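Local coordinates for protein glutathione S-transferase (Vibrio parahaemolyticus, PDB 7MIQ) that probably catalyses the conjugation of glutathione to electrophilic substrates, as a dimeric glutathione S-transferase of the Gtt2 class, at residues 12-17 / 167-172; 17-20 / 25-28; 61-66 / 70-75; 110-115 / 176-181; 172-175 / 181-184. All blocks are in the same frame, centred on the assembly; numbering follows the deposited sequence. Where two conformers were deposited one is given.

Interaction 1: 12-17 / 167-172; sequences CKRVSI and GYIFIG
Arg14, whose aliphatic shaft runs past Ile169, has its far end gripped at NH2 by two groups: Glu102 OE2 of helix 88-114 through a salt bridge and Thr166 OG1, just before 167-172, through a hydrogen bond. Both partners lie outside the two segments, and between the segments themselves the contact is apolar. Nearer the backbone, CG of Arg14 rests 4.0 Å from CG1 of Ile169, the two side chains meeting at a slant, and the arginine then bends at chi3 (78°) toward its acidic partner. One turn further on, Ile17 sends its CD1 tip in at about a right angle to the Tyr168 side chain, reaching CE2 at 4.1 Å. The same CD1 stands 4.5 Å from CD1 of Ile169, a looser touch. The tyrosine is fixed from outside: OH is hydrogen-bonded to Ser205 OG, and its ring meets Phe202 edge-to-face. Both segments are helical; the axes of these short segments approach to 10.8 Å and run at 140° to each other. The contact joins helix 10-22 of the thioredoxin-like domain to helix 162-177 of the helical domain, near the centre of the folded chain, with helices 66-76 and 88-114 packing alongside.

Interaction 2: 17-20 / 25-28; sequences IFLK and EVER
Leu19 and Arg28 approach from opposite directions, and Leu19 crosses Val26 at about a right angle. One leucine branch, CD2, meets both of these quite different partners. CG of Leu19 is set anti to the backbone N (chi1 -159°), which carries the branched end off helix 10-22 toward the incoming strand. There CD2 comes within 3.6 Å of Arg28 NH2, meeting the guanidinium obliquely. The same methyl lies 3.8 Å from CG2 of Val26; Val26 has two conformers, so this touch is less certain. CD1, the other branch, faces the main chain of Glu25, 4.4 Å from its N.

The arginine gets its position from a bend at chi2, which folds the chain back beside its own segment. Its NE makes a weak hydrogen bond to Val26 O (3.3 Å, angle 129°), the oxygen lying at the guanidinium edge and in its plane. Beyond the two segments NH1 carries the stronger interactions, a salt bridge to Glu5 OE1 and a hydrogen bond to Ser16 OG.

All this happens within the beta-alpha-beta unit of strand 2-5, helix 10-22 and strand 27-30, part of the thioredoxin-like fold. Chemically the contact is mixed: no hydrogen bond crosses it, Leu19 supplies greasy bulk, and the arginine brings a charged NH2 obliquely against a methyl while its charge is answered elsewhere.

Interaction 3: 61-66 / 70-75; sequences TTICES and CRYLDE
Ser66 and Ile63 bury the most surface here: Ile63 meets Tyr72 by its side chain, while Ser66, already in the helix, contributes its backbone O. That oxygen accepts the N-H of Cys70, Ser66 O to Cys70 N being 3.0 Å with an angle of 159° at the hydrogen. This is an ordinary first-turn helical bond, and Glu65 just before it occupies the N-cap position, with positive phi. Ile63, on the strand, packs its CD1 methyl against Tyr72. With chi2 at 166° the isoleucine is extended, and CD1 arrives 3.8 Å from CD2 and 3.9 Å from CG of the tyrosine, near the root of the ring and obliquely to it; the two side chains cross at about a right angle. In other glutathione S-transferases the equivalent strand-to-helix corner holds the gamma-glutamyl end of glutathione, and this one is consistent with that role. Across the dimer interface the second subunit packs its Ala92 on both Ile63 and Tyr72, and its Glu95 pairs with Arg71. The contact therefore joins edge strand 62-64 of the sheet to helix 66-76, with helix 10-22 alongside and strand 54-56 next in the sheet.

Interaction 4: 110-115 / 176-181; sequences FQAFRN and NGLSIE
Apolar packing comes first, and Leu178 carries most of it. Its CD1 and CD2 both sit 4.0 Å from CB of Ala112, both tips of the fork resting on the alanine methyl. CD2 also lies against the helix backbone, 3.7 Å from N of Phe113, and reaches CB of Phe113 at 4.1 Å. With CG anti to its own carbonyl carbon (chi1 -59°) and the chain extended beyond it, the leucine brings its branches up to the surface of helix 88-114.

The second kind of contact is a ring edge against a peptide. CG of Phe113 is anti to the backbone N (chi1 -171°), which brings the ring edge up to Gly177. The carbonyl oxygen of Gly177 lies in the ring plane at its edge, 3.6 Å from both CD1 and CE1. CE1 is also 3.6 Å from Gly177 CA, a closeness that the absence of a side chain permits. An oxygen facing the rim C-H groups is probably mildly favourable, though not a hydrogen bond.

Polar bonds play no part across the contact itself; they position the turn from outside. Leu178 O accepts a hydrogen bond from Lys135 NZ of helix 127-151, Ile180 is bonded through its backbone to Ala174, and Ser179, with positive phi, lets the chain turn away as the helix ends.

The arrangement is one of helix ends meeting: the final turn of helix 88-114 receives the end of helix 162-177 and its outgoing loop, within the all-helical C-terminal domain of the glutathione S-transferase fold.

Interaction 5: 172-175 / 181-184; sequences GFAV and EVFE
Val175 and Val182 make the closest touch, CG2 to CG2 at 3.7 Å, with CG2 of Val175 equally near to CB of Val182. CG2 of Val182 is shared: it also lies 3.9 Å from CB of Ala174, so it fits against two successive residues of the helix. Val175 CG2 has a further neighbour in Phe183. It stands 4.1 Å above one face of the ring, offset toward the rim, with CE2 its nearest ring atom. With CG1 of Val175 anti to the backbone N (chi1 174°), CG2 falls on the side turned to the second segment and can serve both partners.

The next shell sets these groups in place. Phe183 meets the ring of Phe193 and lies on Ala190, while Val182 packs on Ile189; both are thus backed by helix 187-196. A backbone hydrogen bond from Ile180 ties the chain just before 181-184 back to Ala174, and the helix takes a wider pi-type turn at 173-175 just where the chain is about to leave it. Glu181 occupies the N-cap position of the short helix 182-185. Together this makes a tight turn between two consecutive helices of the glutathione S-transferase C-terminal domain, sealed by a small apolar cluster.

How the interactions relate
Interaction 1 is the central one, fully buried, and of the five it alone joins the thioredoxin-like domain to the helical one. Interactions 2 and 3 lie on the thioredoxin side, about 11 Å apart between centres and joined through Leu19 and Leu73; the former is partly open with an arginine at its rim, the latter buried and partly facing the other subunit. Interactions 4 and 5 lie across the chain's centre, both near the end of helix 162-177, and contact each other directly. That helix serves interactions 1, 4 and 5, as helix 10-22 serves 1 and 2. Interactions 1 and 5 are apolar across their segments, 2 and 4 add a guanidinium and a peptide oxygen, and only 3 has a hydrogen bond between its segments.

Interaction 1: 12-17 / 167-172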
# COMPACT_ATOMS: atom_id res chain seq x y z
N CYS A 12 3.69 -4.39 14.63
CA CYS A 12 2.71 -4.89 15.58
C CYS A 12 2.05 -3.76 16.36
O CYS A 12 0.86 -3.83 16.68
CB CYS A 12 3.36 -5.90 16.53
SG CYS A 12 3.98 -7.39 15.69
N LYS A 13 2.81 -2.71 16.68
CA LYS A 13 2.22 -1.55 17.36
C LYS A 13 1.18 -0.86 16.50
O LYS A 13 0.26 -0.23 17.03
CB LYS A 13 3.31 -0.56 17.76
CG LYS A 13 4.16 -0.99 18.95
CD LYS A 13 3.31 -1.21 20.19
CE LYS A 13 4.18 -1.53 21.40
NZ LYS A 13 3.38 -1.69 22.64
N ARG A 14 1.30 -0.94 15.17
CA ARG A 14 0.27 -0.38 14.31
C ARG A 14 -1.08 -1.03 14.60
O ARG A 14 -2.11 -0.34 14.64
CB ARG A 14 0.64 -0.56 12.83
CG ARG A 14 1.81 0.30 12.37
CD ARG A 14 2.18 -0.02 10.93
NE ARG A 14 1.27 0.60 9.98
CZ ARG A 14 1.37 0.47 8.66
NH1 ARG A 14 2.32 -0.27 8.11
NH2 ARG A 14 0.50 1.10 7.88
N VAL A 15 -1.09 -2.34 14.81
CA VAL A 15 -2.33 -3.05 15.12
C VAL A 15 -2.77 -2.77 16.55
O VAL A 15 -3.97 -2.61 16.82
CB VAL A 15 -2.15 -4.56 14.86
CG1 VAL A 15 -3.40 -5.33 15.29
CG2 VAL A 15 -1.83 -4.80 13.40
N SER A 16 -1.82 -2.72 17.49
CA SER A 16 -2.16 -2.53 18.90
C SER A 16 -2.85 -1.19 19.12
O SER A 16 -3.84 -1.11 19.86
CB SER A 16 -0.90 -2.62 19.77
OG SER A 16 -0.40 -3.94 19.82
N ILE A 17 -2.34 -0.12 18.51
CA ILE A 17 -2.95 1.20 18.66
C ILE A 17 -4.35 1.21 18.05
O ILE A 17 -5.30 1.75 18.64
CB ILE A 17 -2.05 2.27 18.04
CG1 ILE A 17 -0.72 2.36 18.79
CG2 ILE A 17 -2.75 3.63 18.02
CD1 ILE A 17 0.33 3.18 18.04
N GLY A 167 1.10 7.67 10.28
CA GLY A 167 1.96 8.84 10.31
C GLY A 167 2.73 8.96 11.61
O GLY A 167 3.91 9.33 11.62
N TYR A 168 2.07 8.64 12.73
CA TYR A 168 2.73 8.67 14.04
C TYR A 168 3.92 7.71 14.07
O TYR A 168 5.01 8.08 14.53
CB TYR A 168 1.70 8.34 15.12
CG TYR A 168 2.23 8.01 16.50
CD1 TYR A 168 2.45 9.01 17.45
CD2 TYR A 168 2.46 6.70 16.88
CE1 TYR A 168 2.91 8.71 18.73
CE2 TYR A 168 2.92 6.38 18.15
CZ TYR A 168 3.14 7.39 19.07
OH TYR A 168 3.59 7.05 20.33
N ILE A 169 3.73 6.49 13.57
CA ILE A 169 4.84 5.53 13.51
C ILE A 169 5.95 6.05 12.60
O ILE A 169 7.14 5.93 12.92
CB ILE A 169 4.33 4.15 13.05
CG1 ILE A 169 3.35 3.56 14.08
CG2 ILE A 169 5.50 3.19 12.81
CD1 ILE A 169 3.97 3.32 15.44
N PHE A 170 5.57 6.65 11.46
CA PHE A 170 6.57 7.20 10.54
C PHE A 170 7.39 8.30 11.20
O PHE A 170 8.62 8.29 11.14
CB PHE A 170 5.87 7.72 9.27
CG PHE A 170 6.68 8.73 8.50
CD1 PHE A 170 7.95 8.43 8.03
CD2 PHE A 170 6.15 9.99 8.22
CE1 PHE A 170 8.68 9.37 7.31
CE2 PHE A 170 6.87 10.93 7.51
CZ PHE A 170 8.14 10.62 7.05
N ILE A 171 6.72 9.26 11.84
CA ILE A 171 7.45 10.34 12.49
C ILE A 171 8.27 9.81 13.67
O ILE A 171 9.38 10.29 13.93
CB ILE A 171 6.49 11.47 12.91
CG1 ILE A 171 5.91 12.18 11.68
CG2 ILE A 171 7.17 12.48 13.83
CD1 ILE A 171 6.96 12.70 10.70
N GLY A 172 7.76 8.80 14.37
CA GLY A 172 8.57 8.14 15.39
C GLY A 172 9.85 7.56 14.82
O GLY A 172 10.92 7.69 15.42

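Interaction 2: 17-20 / 25-28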
# COMPACT_ATOMS: atom_id res chain seq x y z
N ILE A 17 -2.34 -0.12 18.51
CA ILE A 17 -2.95 1.20 18.66
C ILE A 17 -4.35 1.21 18.05
O ILE A 17 -5.30 1.75 18.64
CB ILE A 17 -2.05 2.27 18.04
CG1 ILE A 17 -0.72 2.36 18.79
CG2 ILE A 17 -2.75 3.63 18.02
CD1 ILE A 17 0.33 3.18 18.04
N PHE A 18 -4.50 0.61 16.87
CA PHE A 18 -5.80 0.54 16.21
C PHE A 18 -6.81 -0.20 17.08
O PHE A 18 -7.95 0.24 17.25
CB PHE A 18 -5.65 -0.15 14.86
CG PHE A 18 -6.85 -0.04 13.96
CD1 PHE A 18 -7.94 -0.88 14.12
CD2 PHE A 18 -6.88 0.90 12.94
CE1 PHE A 18 -9.04 -0.79 13.29
CE2 PHE A 18 -7.98 1.00 12.10
CZ PHE A 18 -9.06 0.16 12.28
N LEU A 19 -6.40 -1.33 17.65
CA LEU A 19 -7.30 -2.11 18.50
C LEU A 19 -7.73 -1.30 19.72
O LEU A 19 -8.90 -1.34 20.12
CB LEU A 19 -6.61 -3.41 18.92
CG LEU A 19 -7.49 -4.56 19.38
CD1 LEU A 19 -8.58 -4.85 18.36
CD2 LEU A 19 -6.64 -5.79 19.61
N LYS A 20 -6.80 -0.55 20.32
CA LYS A 20 -7.16 0.30 21.45
C LYS A 20 -8.13 1.40 21.04
O LYS A 20 -9.07 1.71 21.78
CB LYS A 20 -5.91 0.90 22.10
CG LYS A 20 -5.21 -0.01 23.08
CD LYS A 20 -3.98 0.67 23.67
CE LYS A 20 -3.28 -0.23 24.69
NZ LYS A 20 -2.01 0.38 25.17
N GLU A 25 -10.64 -6.16 21.97
CA GLU A 25 -9.72 -6.96 22.77
C GLU A 25 -9.52 -8.30 22.10
O GLU A 25 -10.49 -8.99 21.78
CB GLU A 25 -10.25 -7.15 24.20
CG GLU A 25 -9.32 -7.96 25.10
CD GLU A 25 -9.92 -8.20 26.47
OE1 GLU A 25 -11.08 -7.80 26.70
OE2 GLU A 25 -9.22 -8.78 27.33
N VAL A 26 -8.25 -8.68 21.90
CA VAL A 26 -7.88 -9.92 21.22
C VAL A 26 -6.75 -10.58 22.00
O VAL A 26 -5.82 -9.91 22.45
CB VAL A 26 -7.43 -9.65 19.76
CG1 VAL A 26 -6.94 -10.93 19.11
CG2 VAL A 26 -8.57 -9.04 18.95
N GLU A 27 -6.83 -11.91 22.17
CA GLU A 27 -5.79 -12.63 22.87
C GLU A 27 -4.47 -12.52 22.10
O GLU A 27 -4.43 -12.72 20.89
CB GLU A 27 -6.17 -14.10 23.04
CG GLU A 27 -5.05 -14.94 23.64
CD GLU A 27 -5.40 -16.41 23.77
OE1 GLU A 27 -6.60 -16.73 23.88
OE2 GLU A 27 -4.48 -17.25 23.76
N ARG A 28 -3.41 -12.18 22.81
CA ARG A 28 -2.09 -12.03 22.22
C ARG A 28 -1.26 -13.28 22.45
O ARG A 28 -1.33 -13.89 23.52
CB ARG A 28 -1.36 -10.82 22.80
CG ARG A 28 -2.22 -9.57 22.91
CD ARG A 28 -2.68 -9.09 21.55
NE ARG A 28 -3.42 -7.84 21.65
CZ ARG A 28 -2.88 -6.64 21.48
NH1 ARG A 28 -1.60 -6.49 21.19
NH2 ARG A 28 -3.65 -5.56 21.61

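Interaction 3: 61-66 / 70-75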
# COMPACT_ATOMS: atom_id res chain seq x y z
N THR A 61 -8.41 -19.37 9.99
CA THR A 61 -7.94 -18.51 8.92
C THR A 61 -6.93 -17.50 9.47
O THR A 61 -7.13 -16.94 10.55
CB THR A 61 -9.11 -17.77 8.28
OG1 THR A 61 -10.12 -18.72 7.90
CG2 THR A 61 -8.66 -17.00 7.04
N THR A 62 -5.85 -17.26 8.73
CA THR A 62 -4.85 -16.28 9.13
C THR A 62 -4.81 -15.10 8.16
O THR A 62 -4.98 -15.26 6.95
CB THR A 62 -3.45 -16.89 9.25
OG1 THR A 62 -3.07 -17.50 8.01
CG2 THR A 62 -3.41 -17.93 10.37
N ILE A 63 -4.58 -13.91 8.72
CA ILE A 63 -4.48 -12.66 7.98
C ILE A 63 -3.18 -11.98 8.40
O ILE A 63 -2.96 -11.78 9.60
CB ILE A 63 -5.68 -11.74 8.25
CG1 ILE A 63 -6.99 -12.43 7.86
CG2 ILE A 63 -5.53 -10.41 7.52
CD1 ILE A 63 -8.24 -11.74 8.39
N CYS A 64 -2.33 -11.67 7.44
CA CYS A 64 -1.11 -10.90 7.69
C CYS A 64 -1.26 -9.52 7.04
O CYS A 64 -2.28 -9.22 6.42
CB CYS A 64 0.12 -11.64 7.18
SG CYS A 64 0.28 -11.77 5.38
N GLU A 65 -0.21 -8.69 7.20
CA GLU A 65 -0.18 -7.27 6.84
C GLU A 65 -0.96 -6.44 7.86
O GLU A 65 -2.15 -6.67 8.06
CB GLU A 65 -0.73 -7.01 5.43
CG GLU A 65 0.18 -7.48 4.31
CD GLU A 65 1.49 -6.73 4.26
OE1 GLU A 65 1.51 -5.52 4.57
OE2 GLU A 65 2.52 -7.35 3.92
N SER A 66 -0.29 -5.47 8.49
CA SER A 66 -0.90 -4.73 9.59
C SER A 66 -2.20 -4.05 9.17
O SER A 66 -3.19 -4.07 9.92
CB SER A 66 0.08 -3.71 10.15
OG SER A 66 0.50 -2.80 9.14
N CYS A 70 -6.03 -4.64 10.55
CA CYS A 70 -6.86 -3.55 11.06
C CYS A 70 -8.20 -3.48 10.33
O CYS A 70 -9.23 -3.20 10.95
CB CYS A 70 -6.12 -2.22 10.92
SG CYS A 70 -4.68 -2.04 12.01
N ARG A 71 -8.20 -3.72 9.02
CA ARG A 71 -9.46 -3.68 8.28
C ARG A 71 -10.43 -4.75 8.79
O ARG A 71 -11.63 -4.49 8.95
CB ARG A 71 -9.22 -3.84 6.78
CG ARG A 71 -10.50 -3.69 5.95
CD ARG A 71 -10.25 -3.72 4.44
NE ARG A 71 -9.34 -2.67 3.99
CZ ARG A 71 -9.67 -1.39 3.87
NH1 ARG A 71 -10.88 -0.95 4.19
NH2 ARG A 71 -8.76 -0.53 3.43
N TYR A 72 -9.93 -5.96 9.06
CA TYR A 72 -10.79 -7.00 9.61
C TYR A 72 -11.28 -6.62 11.01
O TYR A 72 -12.47 -6.76 11.31
CB TYR A 72 -10.06 -8.34 9.65
CG TYR A 72 -10.97 -9.49 10.03
CD1 TYR A 72 -11.20 -9.81 11.37
CD2 TYR A 72 -11.62 -10.24 9.06
CE1 TYR A 72 -12.04 -10.85 11.73
CE2 TYR A 72 -12.46 -11.28 9.41
CZ TYR A 72 -12.67 -11.58 10.74
OH TYR A 72 -13.51 -12.62 11.08
N LEU A 73 -10.37 -6.16 11.87
CA LEU A 73 -10.74 -5.80 13.23
C LEU A 73 -11.74 -4.65 13.27
O LEU A 73 -12.57 -4.59 14.17
CB LEU A 73 -9.50 -5.44 14.04
CG LEU A 73 -8.48 -6.55 14.28
CD1 LEU A 73 -7.20 -5.98 14.89
CD2 LEU A 73 -9.08 -7.64 15.16
N ASP A 74 -11.65 -3.73 12.30
CA ASP A 74 -12.61 -2.63 12.24
C ASP A 74 -14.03 -3.15 12.10
O ASP A 74 -14.96 -2.61 12.71
CB ASP A 74 -12.25 -1.69 11.08
CG ASP A 74 -13.05 -0.39 11.11
OD1 ASP A 74 -13.22 0.18 12.20
OD2 ASP A 74 -13.47 0.07 10.03
N GLU A 75 -14.22 -4.20 11.31
CA GLU A 75 -15.55 -4.80 11.17
C GLU A 75 -15.87 -5.77 12.30
O GLU A 75 -17.05 -6.00 12.58
CB GLU A 75 -15.67 -5.50 9.82
CG GLU A 75 -15.51 -4.57 8.64
CD GLU A 75 -15.79 -5.26 7.32
OE1 GLU A 75 -16.82 -5.96 7.21
OE2 GLU A 75 -14.97 -5.11 6.39

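Interaction 4: 110-115 / 176-181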
# COMPACT_ATOMS: atom_id res chain seq x y z
N PHE A 110 11.83 2.94 7.10
CA PHE A 110 12.26 1.57 7.36
C PHE A 110 13.59 1.28 6.67
O PHE A 110 14.54 0.79 7.29
CB PHE A 110 11.20 0.58 6.88
CG PHE A 110 10.23 0.13 7.94
CD1 PHE A 110 10.62 -0.77 8.92
CD2 PHE A 110 8.92 0.59 7.95
CE1 PHE A 110 9.73 -1.19 9.89
CE2 PHE A 110 8.03 0.17 8.92
CZ PHE A 110 8.44 -0.72 9.89
N GLN A 111 13.67 1.57 5.37
CA GLN A 111 14.87 1.24 4.60
C GLN A 111 16.09 2.00 5.10
O GLN A 111 17.19 1.44 5.18
CB GLN A 111 14.64 1.54 3.12
CG GLN A 111 13.64 0.60 2.45
CD GLN A 111 14.10 -0.84 2.47
OE1 GLN A 111 15.29 -1.13 2.37
NE2 GLN A 111 13.15 -1.76 2.61
N ALA A 112 15.92 3.28 5.45
CA ALA A 112 17.04 4.04 5.99
C ALA A 112 17.46 3.51 7.35
O ALA A 112 18.65 3.49 7.68
CB ALA A 112 16.68 5.52 6.08
N PHE A 113 16.49 3.07 8.16
CA PHE A 113 16.79 2.58 9.50
C PHE A 113 17.55 1.26 9.44
O PHE A 113 18.57 1.09 10.11
CB PHE A 113 15.50 2.44 10.30
CG PHE A 113 15.71 2.14 11.76
CD1 PHE A 113 16.35 3.05 12.58
CD2 PHE A 113 15.24 0.95 12.31
CE1 PHE A 113 16.54 2.78 13.93
CE2 PHE A 113 15.43 0.68 13.65
CZ PHE A 113 16.08 1.59 14.47
N ARG A 114 17.06 0.31 8.63
CA ARG A 114 17.69 -1.00 8.57
C ARG A 114 19.03 -0.97 7.83
O ARG A 114 19.85 -1.87 8.02
CB ARG A 114 16.75 -2.01 7.91
CG ARG A 114 16.70 -1.92 6.39
CD ARG A 114 15.59 -2.77 5.80
NE ARG A 114 15.61 -4.15 6.30
CZ ARG A 114 14.87 -5.13 5.82
NH1 ARG A 114 14.06 -4.94 4.79
NH2 ARG A 114 14.96 -6.34 6.37
N ASN A 115 19.27 0.04 7.00
CA ASN A 115 20.52 0.13 6.25
C ASN A 115 21.46 1.15 6.88
O ASN A 115 21.31 2.36 6.70
CB ASN A 115 20.26 0.50 4.79
CG ASN A 115 19.43 -0.54 4.06
OD1 ASN A 115 19.38 -1.71 4.47
ND2 ASN A 115 18.78 -0.13 2.98
N ASN A 176 13.11 9.28 16.43
CA ASN A 176 13.74 8.40 17.41
C ASN A 176 14.61 7.32 16.78
O ASN A 176 15.42 6.71 17.48
CB ASN A 176 12.68 7.73 18.29
CG ASN A 176 12.03 8.71 19.24
OD1 ASN A 176 12.36 9.90 19.24
ND2 ASN A 176 11.11 8.23 20.06
N GLY A 177 14.47 7.07 15.48
CA GLY A 177 15.30 6.08 14.82
C GLY A 177 16.37 6.70 13.94
O GLY A 177 17.51 6.23 13.91
N LEU A 178 16.02 7.77 13.22
CA LEU A 178 16.91 8.37 12.24
C LEU A 178 17.50 9.71 12.69
O LEU A 178 18.22 10.34 11.91
CB LEU A 178 16.18 8.55 10.91
CG LEU A 178 15.63 7.26 10.30
CD1 LEU A 178 14.83 7.56 9.04
CD2 LEU A 178 16.77 6.29 10.00
N SER A 179 17.19 10.16 13.91
CA SER A 179 17.78 11.37 14.48
C SER A 179 17.51 12.61 13.62
O SER A 179 18.36 13.49 13.49
CB SER A 179 19.28 11.20 14.72
OG SER A 179 19.54 10.08 15.54
N ILE A 180 16.32 12.67 13.03
CA ILE A 180 15.90 13.85 12.28
C ILE A 180 15.13 14.76 13.22
O ILE A 180 14.17 14.33 13.88
CB ILE A 180 15.03 13.45 11.07
CG1 ILE A 180 15.80 12.48 10.17
CG2 ILE A 180 14.61 14.69 10.30
CD1 ILE A 180 14.96 11.91 9.05
N GLU A 181 15.54 16.03 13.28
CA GLU A 181 14.88 17.01 14.16
C GLU A 181 13.62 17.54 13.46
O GLU A 181 13.53 18.69 13.04
CB GLU A 181 15.84 18.13 14.53
CG GLU A 181 17.02 17.65 15.36
CD GLU A 181 17.82 18.80 15.95
OE1 GLU A 181 17.50 19.97 15.65
OE2 GLU A 181 18.78 18.52 16.70

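Interaction 5: 172-175 / 181-184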
# COMPACT_ATOMS: atom_id res chain seq x y z
N GLY A 172 7.76 8.80 14.37
CA GLY A 172 8.57 8.14 15.39
C GLY A 172 9.85 7.56 14.82
O GLY A 172 10.92 7.69 15.42
N PHE A 173 9.76 6.91 13.66
CA PHE A 173 10.95 6.45 12.96
C PHE A 173 11.92 7.60 12.71
O PHE A 173 13.11 7.50 13.03
CB PHE A 173 10.56 5.81 11.62
CG PHE A 173 10.61 4.31 11.62
CD1 PHE A 173 11.82 3.63 11.68
CD2 PHE A 173 9.44 3.57 11.51
CE1 PHE A 173 11.86 2.25 11.66
CE2 PHE A 173 9.48 2.18 11.49
CZ PHE A 173 10.69 1.53 11.57
N ALA A 174 11.42 8.70 12.14
CA ALA A 174 12.29 9.79 11.73
C ALA A 174 13.02 10.41 12.92
O ALA A 174 14.22 10.67 12.86
CB ALA A 174 11.48 10.85 10.99
N VAL A 175 12.29 10.66 14.02
CA VAL A 175 12.87 11.35 15.16
C VAL A 175 13.70 10.40 16.02
O VAL A 175 14.86 10.68 16.34
CB VAL A 175 11.77 12.04 15.98
CG1 VAL A 175 12.35 12.63 17.26
CG2 VAL A 175 11.08 13.12 15.16
N GLU A 181 15.54 16.03 13.28
CA GLU A 181 14.88 17.01 14.16
C GLU A 181 13.62 17.54 13.46
O GLU A 181 13.53 18.69 13.04
CB GLU A 181 15.84 18.13 14.53
CG GLU A 181 17.02 17.65 15.36
CD GLU A 181 17.82 18.80 15.95
OE1 GLU A 181 17.50 19.97 15.65
OE2 GLU A 181 18.78 18.52 16.70
N VAL A 182 12.62 16.66 13.38
CA VAL A 182 11.40 16.98 12.64
C VAL A 182 10.67 18.16 13.27
O VAL A 182 10.24 19.09 12.58
CB VAL A 182 10.49 15.74 12.55
CG1 VAL A 182 9.16 16.10 11.90
CG2 VAL A 182 11.17 14.62 11.80
N PHE A 183 10.54 18.13 14.60
CA PHE A 183 9.66 19.08 15.27
C PHE A 183 10.24 20.48 15.31
O PHE A 183 9.48 21.46 15.34
CB PHE A 183 9.35 18.57 16.68
CG PHE A 183 8.71 17.21 16.70
CD1 PHE A 183 7.83 16.84 15.69
CD2 PHE A 183 9.01 16.30 17.69
CE1 PHE A 183 7.24 15.59 15.69
CE2 PHE A 183 8.42 15.04 17.70
CZ PHE A 183 7.54 14.69 16.69
N GLU A 184 11.57 20.61 15.30
CA GLU A 184 12.17 21.94 15.20
C GLU A 184 11.84 22.59 13.87
O GLU A 184 11.56 23.79 13.80
CB GLU A 184 13.69 21.85 15.38
CG GLU A 184 14.14 21.36 16.74
CD GLU A 184 13.78 22.32 17.85
OE1 GLU A 184 14.32 23.45 17.86
OE2 GLU A 184 12.95 21.95 18.71